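Beta carbonic anhydrase (Burkholderia pseudomallei, PDB 6YJN) probably catalyses the reversible hydration of carbon dioxide to hydrogencarbonate and a proton, using one zinc ion bound in each subunit. Local coordinates at residues N69-V74 with H125-V130; F87-L92 with T166-D171; N155-V160 with R194-A199; V161-T166 with L179-L184. One frame throughout, in Å; residues are numbered along the deposited sequence.

Contact 1 (N69-V74 with H125-V130); sequences NIANVV and HHVQDV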
loop_
_atom_site.group_PDB
_atom_site.type_symbol
_atom_site.label_atom_id
_atom_site.label_comp_id
_atom_site.label_asym_id
_atom_site.label_seq_id
_atom_site.Cartn_x
_atom_site.Cartn_y
_atom_site.Cartn_z
ATOM N N ASN A 69 -8.845 -8.042 -7.295
ATOM C CA ASN A 69 -9.012 -7.546 -5.940
ATOM C C ASN A 69 -10.503 -7.393 -5.645
ATOM O O ASN A 69 -11.321 -7.432 -6.563
ATOM C CB ASN A 69 -8.266 -6.230 -5.735
ATOM C CG ASN A 69 -8.831 -5.090 -6.555
ATOM O OD1 ASN A 69 -9.941 -4.619 -6.288
ATOM N ND2 ASN A 69 -8.065 -4.625 -7.530
ATOM N N ILE A 70 -10.853 -7.206 -4.362
ATOM C CA ILE A 70 -12.259 -7.104 -3.998
ATOM C C ILE A 70 -12.835 -5.818 -4.590
ATOM O O ILE A 70 -12.446 -4.722 -4.199
ATOM C CB ILE A 70 -12.596 -7.383 -2.501
ATOM C CG1 ILE A 70 -13.549 -6.346 -1.888
ATOM C CG2 ILE A 70 -11.372 -7.643 -1.622
ATOM N N ALA A 71 -13.674 -6.004 -5.618
ATOM C CA ALA A 71 -14.467 -4.990 -6.299
ATOM C C ALA A 71 -13.675 -4.325 -7.418
ATOM O O ALA A 71 -14.034 -3.228 -7.854
ATOM C CB ALA A 71 -15.013 -3.976 -5.327
ATOM N N ASN A 72 -12.613 -4.996 -7.889
ATOM C CA ASN A 72 -11.853 -4.487 -9.022
ATOM C C ASN A 72 -11.604 -2.987 -8.843
ATOM O O ASN A 72 -12.023 -2.173 -9.654
ATOM C CB ASN A 72 -12.541 -4.785 -10.359
ATOM C CG ASN A 72 -13.998 -4.364 -10.403
ATOM O OD1 ASN A 72 -14.886 -5.202 -10.252
ATOM N ND2 ASN A 72 -14.256 -3.075 -10.588
ATOM N N VAL A 73 -10.931 -2.632 -7.749
ATOM C CA VAL A 73 -10.641 -1.252 -7.416
ATOM C C VAL A 73 -9.200 -0.979 -7.833
ATOM O O VAL A 73 -8.296 -1.769 -7.539
ATOM C CB VAL A 73 -10.826 -1.027 -5.897
ATOM C CG1 VAL A 73 -10.595 0.413 -5.477
ATOM C CG2 VAL A 73 -12.169 -1.527 -5.382
ATOM N N VAL A 74 -8.999 0.150 -8.513
ATOM C CA VAL A 74 -7.661 0.640 -8.806
ATOM C C VAL A 74 -7.408 1.861 -7.928
ATOM O O VAL A 74 -7.945 2.933 -8.207
ATOM C CB VAL A 74 -7.491 0.960 -10.307
ATOM C CG1 VAL A 74 -6.177 1.655 -10.617
ATOM C CG2 VAL A 74 -7.655 -0.277 -11.178
ATOM N N HIS A 125 -14.302 1.505 0.935
ATOM C CA HIS A 125 -14.519 2.935 1.006
ATOM C C HIS A 125 -14.322 3.538 -0.374
ATOM O O HIS A 125 -15.060 4.442 -0.767
ATOM C CB HIS A 125 -13.597 3.573 2.037
ATOM C CG HIS A 125 -14.116 3.446 3.426
ATOM N ND1 HIS A 125 -15.402 3.814 3.766
ATOM C CD2 HIS A 125 -13.525 3.019 4.565
ATOM C CE1 HIS A 125 -15.584 3.606 5.059
ATOM N NE2 HIS A 125 -14.438 3.124 5.577
ATOM N N HIS A 126 -13.343 2.983 -1.091
ATOM C CA HIS A 126 -13.061 3.368 -2.460
ATOM C C HIS A 126 -14.337 3.345 -3.303
ATOM O O HIS A 126 -14.564 4.231 -4.130
ATOM C CB HIS A 126 -11.928 2.507 -3.023
ATOM C CG HIS A 126 -10.642 2.666 -2.276
ATOM N ND1 HIS A 126 -10.021 3.894 -2.107
ATOM C CD2 HIS A 126 -9.841 1.761 -1.659
ATOM C CE1 HIS A 126 -8.900 3.728 -1.418
ATOM N NE2 HIS A 126 -8.769 2.432 -1.129
ATOM N N VAL A 127 -15.186 2.347 -3.057
ATOM C CA VAL A 127 -16.386 2.140 -3.842
ATOM C C VAL A 127 -17.500 3.026 -3.290
ATOM O O VAL A 127 -18.293 3.596 -4.045
ATOM C CB VAL A 127 -16.754 0.650 -3.829
ATOM C CG1 VAL A 127 -18.157 0.392 -4.346
ATOM C CG2 VAL A 127 -15.716 -0.177 -4.575
ATOM N N GLN A 128 -17.534 3.173 -1.965
ATOM C CA GLN A 128 -18.438 4.148 -1.378
ATOM C C GLN A 128 -18.183 5.532 -1.998
ATOM O O GLN A 128 -19.097 6.356 -2.118
ATOM C CB GLN A 128 -18.305 4.108 0.147
ATOM C CG GLN A 128 -19.051 2.955 0.796
ATOM C CD GLN A 128 -18.662 2.758 2.242
ATOM O OE1 GLN A 128 -17.951 1.817 2.613
ATOM N NE2 GLN A 128 -19.110 3.675 3.080
ATOM N N ASP A 129 -16.928 5.779 -2.405
ATOM C CA ASP A 129 -16.536 7.084 -2.905
ATOM C C ASP A 129 -17.244 7.312 -4.235
ATOM O O ASP A 129 -17.785 8.385 -4.496
ATOM C CB ASP A 129 -15.016 7.224 -3.005
ATOM C CG ASP A 129 -14.310 7.476 -1.676
ATOM O OD1 ASP A 129 -15.001 7.573 -0.639
ATOM O OD2 ASP A 129 -13.069 7.569 -1.685
ATOM N N VAL A 130 -17.265 6.264 -5.055
ATOM C CA VAL A 130 -17.967 6.340 -6.318
ATOM C C VAL A 130 -19.449 6.584 -6.043
ATOM O O VAL A 130 -20.095 7.314 -6.791
ATOM C CB VAL A 130 -17.753 5.075 -7.171
ATOM C CG1 VAL A 130 -18.448 5.190 -8.524
ATOM C CG2 VAL A 130 -16.281 4.749 -7.356
#
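The loop that leaves strand 64-69 beside the zinc site lays Ala71 and Val73 against His126 and Val127 of helix 120-133. A type II beta turn from Asn69 to Asn72, closed by Asn72 N to Asn69 O at 3.1 Å, starts the loop. The turn gives Ala71 a positive phi of 87° and aims its methyl at the helix. There Ala71 CB meets Val127 CG2 at 3.9 Å. The side chain of Ala71 is about 6 Å from the zinc ion and about 5 Å from those of its ligands Cys46 and Cys105. Val73 straddles two helix residues. Its CG1, anti to the backbone N (chi1 -178°), lies against the base of the histidine, 3.5 Å from His126 CB, the two side chains crossing at about a right angle. The other branch, CG2, stands beside the backbone N and reaches Val127 CG2 at 3.9 Å, so this one valine methyl is shared by Ala71 and Val73. Behind these residues, Asn69 folds its amide back over the turn. Val73 N gives a nearly straight bond of 2.7 Å to an in-plane lone pair of Asn69 OD1, while Asn69 ND2 makes a weak bond to Val73 O and another bond to His67 NE2. The far end of the His126 ring belongs to the subunit interface, where NE2 bonds to Thr77 OG1 of the third subunit. Between these two segments the contact is apolar; directional bonds around it include those by which Asn69 fixes Val73, and Ala71 O with Asn155 ND2.

Contact 2 (F87-L92 with T166-D171); sequences FAVDLL and TTIVND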
loop_
_atom_site.group_PDB
_atom_site.type_symbol
_atom_site.label_atom_id
_atom_site.label_comp_id
_atom_site.label_asym_id
_atom_site.label_seq_id
_atom_site.Cartn_x
_atom_site.Cartn_y
_atom_site.Cartn_z
ATOM N N PHE A 87 3.783 -3.799 -15.428
ATOM C CA PHE A 87 4.303 -5.032 -15.991
ATOM C C PHE A 87 3.561 -5.399 -17.281
ATOM O O PHE A 87 4.167 -5.825 -18.261
ATOM C CB PHE A 87 4.194 -6.147 -14.950
ATOM C CG PHE A 87 5.045 -7.376 -15.175
ATOM C CD1 PHE A 87 4.777 -8.258 -16.218
ATOM C CD2 PHE A 87 6.085 -7.684 -14.300
ATOM C CE1 PHE A 87 5.551 -9.397 -16.394
ATOM C CE2 PHE A 87 6.846 -8.833 -14.468
ATOM C CZ PHE A 87 6.574 -9.690 -15.515
ATOM N N ALA A 88 2.237 -5.245 -17.280
ATOM C CA ALA A 88 1.462 -5.600 -18.452
ATOM C C ALA A 88 1.760 -4.658 -19.623
ATOM O O ALA A 88 1.969 -5.108 -20.746
ATOM C CB ALA A 88 0.003 -5.614 -18.082
ATOM N N VAL A 89 1.753 -3.349 -19.357
ATOM C CA VAL A 89 1.933 -2.310 -20.365
ATOM C C VAL A 89 3.394 -2.233 -20.828
ATOM O O VAL A 89 3.684 -2.382 -22.019
ATOM C CB VAL A 89 1.483 -0.940 -19.815
ATOM C CG1 VAL A 89 1.705 0.192 -20.803
ATOM C CG2 VAL A 89 0.058 -0.944 -19.300
ATOM N N ASP A 90 4.304 -1.935 -19.886
ATOM C CA ASP A 90 5.690 -1.623 -20.205
ATOM C C ASP A 90 6.427 -2.848 -20.740
ATOM O O ASP A 90 7.321 -2.705 -21.563
ATOM C CB ASP A 90 6.469 -1.109 -18.996
ATOM C CG ASP A 90 6.184 0.331 -18.621
ATOM O OD1 ASP A 90 5.291 0.955 -19.246
ATOM O OD2 ASP A 90 6.862 0.816 -17.694
ATOM N N LEU A 91 6.064 -4.043 -20.277
ATOM C CA LEU A 91 6.869 -5.199 -20.622
ATOM C C LEU A 91 6.104 -6.213 -21.465
ATOM O O LEU A 91 6.699 -7.046 -22.141
ATOM C CB LEU A 91 7.370 -5.874 -19.345
ATOM C CG LEU A 91 8.356 -7.010 -19.603
ATOM C CD1 LEU A 91 9.778 -6.484 -19.526
ATOM C CD2 LEU A 91 8.133 -8.169 -18.640
ATOM N N LEU A 92 4.786 -6.232 -21.373
ATOM C CA LEU A 92 4.133 -7.262 -22.156
ATOM C C LEU A 92 3.563 -6.600 -23.392
ATOM O O LEU A 92 3.102 -7.276 -24.314
ATOM C CB LEU A 92 3.075 -7.976 -21.316
ATOM C CG LEU A 92 3.674 -8.829 -20.203
ATOM C CD1 LEU A 92 2.669 -9.842 -19.670
ATOM C CD2 LEU A 92 4.932 -9.523 -20.706
ATOM N N THR A 166 -2.903 6.959 -14.313
ATOM C CA THR A 166 -1.643 6.453 -13.793
ATOM C C THR A 166 -0.490 7.060 -14.577
ATOM O O THR A 166 -0.662 7.475 -15.727
ATOM C CB THR A 166 -1.546 4.926 -13.767
ATOM O OG1 THR A 166 -1.415 4.463 -15.110
ATOM C CG2 THR A 166 -2.715 4.261 -13.075
ATOM N N THR A 167 0.681 7.121 -13.930
ATOM C CA THR A 167 1.862 7.589 -14.635
ATOM C C THR A 167 2.166 6.577 -15.736
ATOM O O THR A 167 2.381 6.953 -16.888
ATOM C CB THR A 167 3.054 7.802 -13.697
ATOM O OG1 THR A 167 3.352 6.523 -13.147
ATOM C CG2 THR A 167 2.787 8.775 -12.574
ATOM N N ILE A 168 2.115 5.295 -15.360
ATOM C CA ILE A 168 2.412 4.186 -16.254
ATOM C C ILE A 168 1.778 4.432 -17.614
ATOM O O ILE A 168 2.484 4.479 -18.619
ATOM C CB ILE A 168 1.956 2.834 -15.670
ATOM C CG1 ILE A 168 2.530 2.593 -14.274
ATOM C CG2 ILE A 168 2.303 1.700 -16.616
ATOM C CD1 ILE A 168 1.669 1.683 -13.422
ATOM N N VAL A 169 0.450 4.593 -17.609
ATOM C CA VAL A 169 -0.344 4.743 -18.819
ATOM C C VAL A 169 -0.017 6.065 -19.509
ATOM O O VAL A 169 0.224 6.076 -20.709
ATOM C CB VAL A 169 -1.853 4.608 -18.528
ATOM C CG1 VAL A 169 -2.720 5.086 -19.690
ATOM C CG2 VAL A 169 -2.231 3.193 -18.125
ATOM N N ASN A 170 -0.021 7.173 -18.755
ATOM C CA ASN A 170 0.216 8.477 -19.355
ATOM C C ASN A 170 1.557 8.500 -20.072
ATOM O O ASN A 170 1.677 9.083 -21.143
ATOM C CB ASN A 170 0.125 9.616 -18.349
ATOM C CG ASN A 170 -1.290 10.136 -18.221
ATOM O OD1 ASN A 170 -1.847 10.665 -19.183
ATOM N ND2 ASN A 170 -1.879 9.982 -17.044
ATOM N N ASP A 171 2.549 7.843 -19.472
ATOM C CA ASP A 171 3.888 7.751 -20.017
ATOM C C ASP A 171 3.895 6.942 -21.309
ATOM O O ASP A 171 4.634 7.256 -22.236
ATOM C CB ASP A 171 4.824 7.121 -18.990
ATOM C CG ASP A 171 5.280 8.111 -17.940
ATOM O OD1 ASP A 171 5.018 9.331 -18.125
ATOM O OD2 ASP A 171 5.894 7.656 -16.945
#
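Ile168 presents one methyl, CG2, to both Val89 and Asp90 of helix 79-92. Ile168 CG2 lies 4.2 Å from Val89 CB and 4.0 Å from Asp90 OD1. With chi1 at -54°, this methyl is anti to the backbone N, while CG1 stands beside that N; the side chain also touches Leu82, Ile85 and Gln86, earlier on the same helix 79-92. Val89 also has its flank against Leu179. Asp90 crosses the isoleucine at a slant, and its carboxylate, swung toward the other helix from a less direct CB, rests one oxygen over the methyl. Polar partners lie elsewhere: Asp90 OD2 takes a bond from Gln86 NE2, and Asp90 OD1 forms a salt bridge with Arg175. The contact thus sets the later part of helix 79-92, with a wider pi-type turn at 87-91, against the first turn of helix 167-174. Thr166 is the N-cap of that second helix, its hydroxyl OG1 accepting from Val169 N at 3.1 Å in a fairly straight bond (166°). Thr166 O has two further donors on opposite faces of its plane: Asn170 N at 3.1 Å, the ordinary helical bond, and Asn170 ND2 at 3.1 Å, which comes from 42° above the carbonyl plane and is itself tilted from its own amide plane. Thr167 N, at the same helix start, bonds to Asn122 OD1 of the third subunit.

Contact 3 (N155-V160 with R194-A199); sequences NAIEQV and RNLGMA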
loop_
_atom_site.group_PDB
_atom_site.type_symbol
_atom_site.label_atom_id
_atom_site.label_comp_id
_atom_site.label_asym_id
_atom_site.label_seq_id
_atom_site.Cartn_x
_atom_site.Cartn_y
_atom_site.Cartn_z
ATOM N N ASN A 155 -18.733 2.253 -10.875
ATOM C CA ASN A 155 -17.493 1.803 -10.269
ATOM C C ASN A 155 -16.457 1.430 -11.340
ATOM O O ASN A 155 -15.290 1.802 -11.240
ATOM C CB ASN A 155 -17.716 0.684 -9.259
ATOM C CG ASN A 155 -16.425 0.257 -8.592
ATOM O OD1 ASN A 155 -15.683 1.091 -8.064
ATOM N ND2 ASN A 155 -16.160 -1.039 -8.604
ATOM N N ALA A 156 -16.877 0.730 -12.399
ATOM C CA ALA A 156 -15.901 0.251 -13.370
ATOM C C ALA A 156 -15.338 1.396 -14.221
ATOM O O ALA A 156 -14.194 1.334 -14.690
ATOM C CB ALA A 156 -16.472 -0.870 -14.207
ATOM N N ILE A 157 -16.145 2.446 -14.410
ATOM C CA ILE A 157 -15.727 3.600 -15.195
ATOM C C ILE A 157 -14.673 4.388 -14.417
ATOM O O ILE A 157 -13.623 4.752 -14.952
ATOM C CB ILE A 157 -16.944 4.478 -15.553
ATOM C CG1 ILE A 157 -17.811 3.834 -16.643
ATOM C CG2 ILE A 157 -16.501 5.887 -15.928
ATOM C CD1 ILE A 157 -19.294 3.785 -16.326
ATOM N N GLU A 158 -14.996 4.678 -13.155
ATOM C CA GLU A 158 -14.123 5.450 -12.307
ATOM C C GLU A 158 -12.782 4.727 -12.276
ATOM O O GLU A 158 -11.761 5.300 -12.631
ATOM C CB GLU A 158 -14.767 5.571 -10.931
ATOM N N GLN A 159 -12.802 3.437 -11.922
ATOM C CA GLN A 159 -11.574 2.667 -11.839
ATOM C C GLN A 159 -10.744 2.898 -13.098
ATOM O O GLN A 159 -9.533 3.091 -13.021
ATOM C CB GLN A 159 -11.879 1.184 -11.637
ATOM C CG GLN A 159 -12.464 0.875 -10.269
ATOM C CD GLN A 159 -11.939 1.790 -9.193
ATOM O OE1 GLN A 159 -10.844 1.608 -8.666
ATOM N NE2 GLN A 159 -12.729 2.793 -8.857
ATOM N N VAL A 160 -11.414 2.876 -14.254
ATOM C CA VAL A 160 -10.737 3.144 -15.509
ATOM C C VAL A 160 -10.101 4.535 -15.484
ATOM O O VAL A 160 -8.928 4.673 -15.832
ATOM C CB VAL A 160 -11.666 2.909 -16.710
ATOM C CG1 VAL A 160 -11.353 3.818 -17.881
ATOM C CG2 VAL A 160 -11.602 1.461 -17.152
ATOM N N ARG A 194 -21.529 -6.440 -21.149
ATOM C CA ARG A 194 -22.010 -5.147 -21.613
ATOM C C ARG A 194 -20.838 -4.188 -21.855
ATOM O O ARG A 194 -19.853 -4.171 -21.102
ATOM C CB ARG A 194 -23.106 -4.610 -20.682
ATOM N N ASN A 195 -20.963 -3.414 -22.949
ATOM C CA ASN A 195 -20.057 -2.331 -23.297
ATOM C C ASN A 195 -20.613 -1.040 -22.716
ATOM O O ASN A 195 -21.763 -0.697 -22.968
ATOM C CB ASN A 195 -19.947 -2.166 -24.813
ATOM C CG ASN A 195 -19.369 -0.831 -25.233
ATOM O OD1 ASN A 195 -18.154 -0.675 -25.289
ATOM N ND2 ASN A 195 -20.217 0.135 -25.548
ATOM N N LEU A 196 -19.795 -0.317 -21.956
ATOM C CA LEU A 196 -20.251 0.934 -21.371
ATOM C C LEU A 196 -19.873 2.124 -22.256
ATOM O O LEU A 196 -20.122 3.273 -21.892
ATOM C CB LEU A 196 -19.631 1.081 -19.982
ATOM C CG LEU A 196 -20.028 0.005 -18.980
ATOM C CD1 LEU A 196 -19.836 0.522 -17.560
ATOM C CD2 LEU A 196 -21.467 -0.430 -19.190
ATOM N N GLY A 197 -19.285 1.836 -23.421
ATOM C CA GLY A 197 -18.719 2.875 -24.262
ATOM C C GLY A 197 -17.685 3.684 -23.487
ATOM O O GLY A 197 -17.759 4.915 -23.436
ATOM N N MET A 198 -16.759 2.957 -22.848
ATOM C CA MET A 198 -15.701 3.568 -22.065
ATOM C C MET A 198 -14.358 3.002 -22.519
ATOM O O MET A 198 -13.828 2.081 -21.900
ATOM C CB MET A 198 -15.923 3.313 -20.569
ATOM C CG MET A 198 -15.051 4.174 -19.666
ATOM S SD MET A 198 -15.091 5.961 -20.037
ATOM C CE MET A 198 -13.539 6.476 -19.311
ATOM N N ALA A 199 -13.816 3.557 -23.611
ATOM C CA ALA A 199 -12.548 3.063 -24.130
ATOM C C ALA A 199 -11.606 4.212 -24.483
ATOM O O ALA A 199 -11.641 4.750 -25.581
ATOM C CB ALA A 199 -12.764 2.110 -25.282
#
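Ile157 is the first residue of the helical segment 155-160 to meet strand 193-200, and it meets two residues there. Its CG1 arm, set beside the backbone N by chi1 of -74°, ends with Ile157 CD1 at 3.5 Å from Leu196 CD1. Lower on the same arm, Ile157 CG1 passes Met198 CG at 4.1 Å, both meetings being slanted. Glu158 then turns its CB from the strand to the side of Val130, and Gln159 faces the loop of the zinc site, where its OE1 lies against Val74 N, probably as a hydrogen bond. One helical turn after Ile157, Val160 points back at the strand. Val160 CG1 lies 4.1 Å from Met198 CG and 3.7 Å from Met198 CE, so it touches the methionine near its start and at its terminal methyl. That double touch comes from the bend of the thioether at chi2 (51°), which carries Met198 past Val160 in the opposite direction. Between the two strand residues the chain turns a corner at Gly197, whose phi is positive, yet Leu196 and Met198 both point at the helix. Met198 continues to Thr209 and Arg212 of helix 205-214, and its backbone pairs with Ala183. This is helix-on-sheet packing of the alpha/beta core of a beta-class carbonic anhydrase, with helix 145-165 packed on strand 193-200, outermost within the chain and antiparallel to its neighbour 180-186.

Contact 4 (V161-T166 with L179-L184); sequences VNVCRT and LTVHAL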
loop_
_atom_site.group_PDB
_atom_site.type_symbol
_atom_site.label_atom_id
_atom_site.label_comp_id
_atom_site.label_asym_id
_atom_site.label_seq_id
_atom_site.Cartn_x
_atom_site.Cartn_y
_atom_site.Cartn_z
ATOM N N VAL A 161 -10.844 5.560 -15.037
ATOM C CA VAL A 161 -10.251 6.889 -14.920
ATOM C C VAL A 161 -8.926 6.773 -14.156
ATOM O O VAL A 161 -7.939 7.405 -14.512
ATOM C CB VAL A 161 -11.211 7.963 -14.352
ATOM N N ASN A 162 -8.900 5.889 -13.151
ATOM C CA ASN A 162 -7.759 5.703 -12.268
ATOM C C ASN A 162 -6.559 5.169 -13.050
ATOM O O ASN A 162 -5.453 5.695 -12.933
ATOM C CB ASN A 162 -8.111 4.796 -11.083
ATOM C CG ASN A 162 -8.964 5.478 -10.036
ATOM O OD1 ASN A 162 -9.285 6.661 -10.159
ATOM N ND2 ASN A 162 -9.329 4.746 -8.996
ATOM N N VAL A 163 -6.803 4.115 -13.832
ATOM C CA VAL A 163 -5.805 3.539 -14.713
ATOM C C VAL A 163 -5.257 4.614 -15.648
ATOM O O VAL A 163 -4.045 4.716 -15.855
ATOM C CB VAL A 163 -6.395 2.399 -15.557
ATOM C CG1 VAL A 163 -5.351 1.870 -16.517
ATOM C CG2 VAL A 163 -6.963 1.281 -14.704
ATOM N N CYS A 164 -6.179 5.383 -16.243
ATOM C CA CYS A 164 -5.830 6.327 -17.289
ATOM C C CYS A 164 -5.041 7.475 -16.688
ATOM O O CYS A 164 -4.275 8.128 -17.386
ATOM C CB CYS A 164 -7.075 6.889 -17.958
ATOM S SG CYS A 164 -7.783 5.761 -19.184
ATOM N N ARG A 165 -5.223 7.708 -15.389
ATOM C CA ARG A 165 -4.493 8.781 -14.744
ATOM C C ARG A 165 -3.123 8.279 -14.293
ATOM O O ARG A 165 -2.256 9.082 -13.963
ATOM C CB ARG A 165 -5.312 9.398 -13.604
ATOM C CG ARG A 165 -6.298 10.483 -14.025
ATOM C CD ARG A 165 -7.373 10.702 -12.957
ATOM N N THR A 166 -2.903 6.959 -14.313
ATOM C CA THR A 166 -1.643 6.453 -13.793
ATOM C C THR A 166 -0.490 7.060 -14.577
ATOM O O THR A 166 -0.662 7.475 -15.727
ATOM C CB THR A 166 -1.546 4.926 -13.767
ATOM O OG1 THR A 166 -1.415 4.463 -15.110
ATOM C CG2 THR A 166 -2.715 4.261 -13.075
ATOM N N LEU A 179 -2.280 2.060 -26.869
ATOM C CA LEU A 179 -2.902 1.436 -25.714
ATOM C C LEU A 179 -4.327 1.952 -25.569
ATOM O O LEU A 179 -4.575 3.158 -25.695
ATOM C CB LEU A 179 -2.087 1.808 -24.473
ATOM C CG LEU A 179 -2.579 1.233 -23.145
ATOM C CD1 LEU A 179 -2.358 -0.269 -23.082
ATOM C CD2 LEU A 179 -1.861 1.901 -21.982
ATOM N N THR A 180 -5.247 1.028 -25.259
ATOM C CA THR A 180 -6.589 1.484 -24.953
ATOM C C THR A 180 -7.165 0.813 -23.700
ATOM O O THR A 180 -6.874 -0.345 -23.384
ATOM C CB THR A 180 -7.408 1.666 -26.234
ATOM O OG1 THR A 180 -8.740 1.878 -25.774
ATOM C CG2 THR A 180 -7.273 0.520 -27.217
ATOM N N VAL A 181 -7.973 1.598 -22.975
ATOM C CA VAL A 181 -8.434 1.258 -21.639
ATOM C C VAL A 181 -9.966 1.257 -21.652
ATOM O O VAL A 181 -10.586 2.243 -22.031
ATOM C CB VAL A 181 -7.842 2.232 -20.587
ATOM C CG1 VAL A 181 -8.331 1.959 -19.165
ATOM C CG2 VAL A 181 -6.316 2.279 -20.607
ATOM N N HIS A 182 -10.579 0.155 -21.220
ATOM C CA HIS A 182 -12.016 -0.014 -21.374
ATOM C C HIS A 182 -12.706 -0.229 -20.024
ATOM O O HIS A 182 -12.244 -1.060 -19.243
ATOM C CB HIS A 182 -12.319 -1.213 -22.287
ATOM C CG HIS A 182 -11.490 -1.318 -23.529
ATOM N ND1 HIS A 182 -11.935 -0.854 -24.752
ATOM C CD2 HIS A 182 -10.282 -1.888 -23.753
ATOM C CE1 HIS A 182 -11.020 -1.106 -25.668
ATOM N NE2 HIS A 182 -9.998 -1.743 -25.084
ATOM N N ALA A 183 -13.812 0.513 -19.782
ATOM C CA ALA A 183 -14.808 0.250 -18.746
ATOM C C ALA A 183 -15.805 -0.791 -19.265
ATOM O O ALA A 183 -16.437 -0.598 -20.311
ATOM N N LEU A 184 -15.922 -1.912 -18.537
ATOM C CA LEU A 184 -16.663 -3.086 -18.995
ATOM C C LEU A 184 -17.284 -3.836 -17.821
ATOM O O LEU A 184 -16.669 -3.959 -16.763
ATOM C CB LEU A 184 -15.722 -4.052 -19.721
ATOM C CG LEU A 184 -15.236 -3.649 -21.110
ATOM C CD1 LEU A 184 -14.569 -4.851 -21.759
ATOM C CD2 LEU A 184 -16.384 -3.139 -21.973
#
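Val181 faces the last turns of helix 145-165, where Cys164 and Val163 receive its isopropyl group in different ways. The sulfur of Cys164 comes in against the flank of the fork: Cys164 SG is 3.8 Å from Val181 CB, 3.8 Å from Val181 CG1 and 4.0 Å from Val181 CG2, near all three carbons at once. It gets there because SG stands beside the backbone N (chi1 -80°), from a CB that is not itself aimed at the strand. Val163, in contrast, faces the strand directly and meets the valine at a slant, branch to branch, with Val163 CG1 4.0 Å from Val181 CG1. Both of these methyls are anti to their own backbone N. Val181 CG1 thus touches both neighbours, the sulfur and the methyl reaching it from directions nearly at right angles. Around the trio, Val97 and Val99 of the neighbouring strand and Val169 lie against Val163, while Val200 and Trp173 lie against Cys164. The next strand residue, His182, turns to the other face of the sheet and bonds through NE2 to His96. At the helix end, Val163 O accepts twice from Thr166: from its N at 3.0 Å, and from its hydroxyl OG1 at 2.7 Å, the latter in the carbonyl plane. Thr166 also caps helix 167-174, where its OG1 accepts from Val169 N. Between these two segments the touching groups are apolar or thiol, so the contact rests on packing, with Cys164, remote from the zinc that Cys46 and Cys105 bind, serving as an apolar surface.

Overall arrangement
From the N terminus, contact 1 closes the first loop, joining the turn after strand 64-69 to helix 120-133. Contact 2 opens inside it, at helix 79-92, and closes beyond it at helix 167-174, so the two cross. Contact 3 runs from helix 145-165 to strand 193-200; it follows contact 1 in series and crosses contact 2. Contact 4 is nested within contact 3, using the same helix one stretch later and the adjacent strand 180-186, and it crosses contact 2, with which it shares Thr166. Helix 145-165 serves contacts 3 and 4, and its Gln159 and Asn162 probably bond to Val74 of contact 1, linking strands 180-186 and 193-200 to the loop beside the zinc site.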